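Alanyl-tRNA synthetase (Aquifex aeolicus, PDB 3G98) attaches alanine to its tRNA, using a C-terminal C-Ala domain, the fragment here, thought to bring editing and aminoacylation together on one tRNA. Local coordinates at residues A[10-15]-A[36-41]. Residues are numbered along the deposited sequence; the frame is centred on the assembly and turned at random.
Sequences TLHYGV and KKDVVF
The His12 imidazole crosses obliquely toward Asp38, at the start of 38-41, and sets its NE2 edge against the carboxylate. His12 NE2 gives Asp38 OD1 a weak hydrogen bond of 3.4 Å; the oxygen lies in the ring plane, while ring and carboxylate planes stand 71° apart. Both CG atoms sit beside their own backbone N (chi1 -54° in His12, -63° in Asp38), which directs the ring back along its strand to a residue two places out of register. The other carboxylate oxygen, OD2, accepts the backbone N-H of Thr35, so Asp38 is held by the backbone just before the segment as well as by the ring. A leucine at His12 would probably leave Asp38 OD1 without this weak N-H partner and turn an apolar branch toward the carboxylate. At the start of the pair the Lys37 chain, bent at chi3, passes obliquely beside Thr10 and brings Lys37 CE within 3.5 Å of Thr10 OG1, a hydroxyl that is hydrogen-bonded to Asn5 on strand 2-6. The face opposite His12 and Asp38 is apolar: Leu11 CD1 rests 4.0 Å from Val39 CG1 and also touches Phe41 CB, whereas the Tyr13 and Phe41 rings diverge and meet helix 98-110 separately. Between the faces the backbones pair in parallel register, Thr10 with Asp38 through Tyr13 with Phe41. Thr10 and His12 use both N-H and C=O, as in His12 N to Val39 O at 2.8 Å and Phe41 N to His12 O at 2.8 Å; Gly14 N to Phe41 O stretches to 3.3 Å. Strand 9-17, helix 21-31 and strand 38-46 thus form a beta-alpha-beta unit, whose two parallel strands lie side by side within the mixed sheet of this DHHA1-family domain.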
loop_
_atom_site.group_PDB
_atom_site.type_symbol
_atom_site.label_atom_id
_atom_site.label_comp_id
_atom_site.label_asym_id
_atom_site.label_seq_id
_atom_site.Cartn_x
_atom_site.Cartn_y
_atom_site.Cartn_z
ATOM N N THR A 10 -3.810 11.858 2.211
ATOM C CA THR A 10 -4.135 11.183 3.470
ATOM C C THR A 10 -3.755 9.706 3.357
ATOM O O THR A 10 -4.322 8.960 2.547
ATOM C CB THR A 10 -5.634 11.306 3.844
ATOM O OG1 THR A 10 -5.980 12.684 4.030
ATOM C CG2 THR A 10 -5.937 10.546 5.133
ATOM N N LEU A 11 -2.783 9.292 4.164
ATOM C CA LEU A 11 -2.295 7.915 4.135
ATOM C C LEU A 11 -2.996 7.043 5.169
ATOM O O LEU A 11 -3.037 7.380 6.350
ATOM C CB LEU A 11 -0.779 7.870 4.354
ATOM C CG LEU A 11 -0.161 6.467 4.407
ATOM C CD1 LEU A 11 -0.336 5.742 3.083
ATOM C CD2 LEU A 11 1.321 6.541 4.785
ATOM N N HIS A 12 -3.570 5.935 4.703
ATOM C CA HIS A 12 -4.152 4.918 5.575
ATOM C C HIS A 12 -3.300 3.658 5.463
ATOM O O HIS A 12 -3.077 3.132 4.361
ATOM C CB HIS A 12 -5.597 4.602 5.166
ATOM C CG HIS A 12 -6.477 5.808 5.079
ATOM N ND1 HIS A 12 -7.135 6.329 6.173
ATOM C CD2 HIS A 12 -6.797 6.607 4.032
ATOM C CE1 HIS A 12 -7.822 7.397 5.804
ATOM N NE2 HIS A 12 -7.634 7.586 4.510
ATOM N N TYR A 13 -2.813 3.160 6.589
ATOM C CA TYR A 13 -1.918 2.018 6.525
ATOM C C TYR A 13 -2.015 1.095 7.712
ATOM O O TYR A 13 -2.376 1.502 8.820
ATOM C CB TYR A 13 -0.466 2.470 6.311
ATOM C CG TYR A 13 0.136 3.160 7.516
ATOM C CD1 TYR A 13 0.826 2.434 8.478
ATOM C CD2 TYR A 13 0.000 4.536 7.697
ATOM C CE1 TYR A 13 1.374 3.059 9.597
ATOM C CE2 TYR A 13 0.545 5.172 8.808
ATOM C CZ TYR A 13 1.230 4.426 9.751
ATOM O OH TYR A 13 1.772 5.045 10.856
ATOM N N GLY A 14 -1.672 -0.162 7.474
ATOM C CA GLY A 14 -1.665 -1.137 8.549
ATOM C C GLY A 14 -1.364 -2.519 8.034
ATOM O O GLY A 14 -1.538 -2.803 6.848
ATOM N N VAL A 15 -0.901 -3.389 8.919
ATOM C CA VAL A 15 -0.663 -4.770 8.531
ATOM C C VAL A 15 -1.526 -5.662 9.408
ATOM O O VAL A 15 -1.614 -5.455 10.622
ATOM C CB VAL A 15 0.841 -5.155 8.658
ATOM C CG1 VAL A 15 1.391 -4.725 10.008
ATOM C CG2 VAL A 15 1.029 -6.640 8.441
ATOM N N LYS A 36 -10.817 12.115 -2.209
ATOM C CA LYS A 36 -10.172 12.277 -3.503
ATOM C C LYS A 36 -8.660 12.404 -3.343
ATOM O O LYS A 36 -7.950 12.668 -4.315
ATOM C CB LYS A 36 -10.735 13.501 -4.224
ATOM C CG LYS A 36 -12.199 13.359 -4.631
ATOM C CD LYS A 36 -12.677 14.566 -5.418
ATOM C CE LYS A 36 -12.585 15.839 -4.589
ATOM N NZ LYS A 36 -13.013 17.038 -5.360
ATOM N N LYS A 37 -8.178 12.205 -2.117
ATOM C CA LYS A 37 -6.753 12.315 -1.826
ATOM C C LYS A 37 -6.222 11.169 -0.961
ATOM O O LYS A 37 -5.223 11.331 -0.269
ATOM C CB LYS A 37 -6.452 13.652 -1.144
ATOM C CG LYS A 37 -7.231 13.881 0.144
ATOM C CD LYS A 37 -6.883 15.220 0.776
ATOM C CE LYS A 37 -5.584 15.142 1.563
ATOM N NZ LYS A 37 -5.192 16.475 2.108
ATOM N N ASP A 38 -6.881 10.013 -1.010
ATOM C CA ASP A 38 -6.491 8.865 -0.188
ATOM C C ASP A 38 -5.401 8.008 -0.828
ATOM O O ASP A 38 -5.436 7.737 -2.024
ATOM C CB ASP A 38 -7.701 7.972 0.090
ATOM C CG ASP A 38 -8.780 8.676 0.889
ATOM O OD1 ASP A 38 -8.445 9.450 1.812
ATOM O OD2 ASP A 38 -9.970 8.448 0.592
ATOM N N VAL A 39 -4.442 7.589 -0.010
ATOM C CA VAL A 39 -3.457 6.589 -0.386
ATOM C C VAL A 39 -3.568 5.490 0.667
ATOM O O VAL A 39 -3.491 5.756 1.863
ATOM C CB VAL A 39 -2.004 7.156 -0.394
ATOM C CG1 VAL A 39 -1.008 6.073 -0.821
ATOM C CG2 VAL A 39 -1.886 8.380 -1.312
ATOM N N VAL A 40 -3.769 4.257 0.227
ATOM C CA VAL A 40 -3.966 3.147 1.158
ATOM C C VAL A 40 -2.845 2.145 0.967
ATOM O O VAL A 40 -2.613 1.670 -0.150
ATOM C CB VAL A 40 -5.313 2.446 0.898
ATOM C CG1 VAL A 40 -5.525 1.289 1.869
ATOM C CG2 VAL A 40 -6.458 3.454 0.954
ATOM N N PHE A 41 -2.129 1.839 2.044
ATOM C CA PHE A 41 -1.079 0.827 1.984
ATOM C C PHE A 41 -1.337 -0.184 3.076
ATOM O O PHE A 41 -1.049 0.057 4.246
ATOM C CB PHE A 41 0.302 1.486 2.126
ATOM C CG PHE A 41 1.461 0.518 2.197
ATOM C CD1 PHE A 41 1.512 -0.617 1.386
ATOM C CD2 PHE A 41 2.523 0.767 3.060
ATOM C CE1 PHE A 41 2.602 -1.493 1.451
ATOM C CE2 PHE A 41 3.610 -0.093 3.118
ATOM C CZ PHE A 41 3.641 -1.231 2.317
#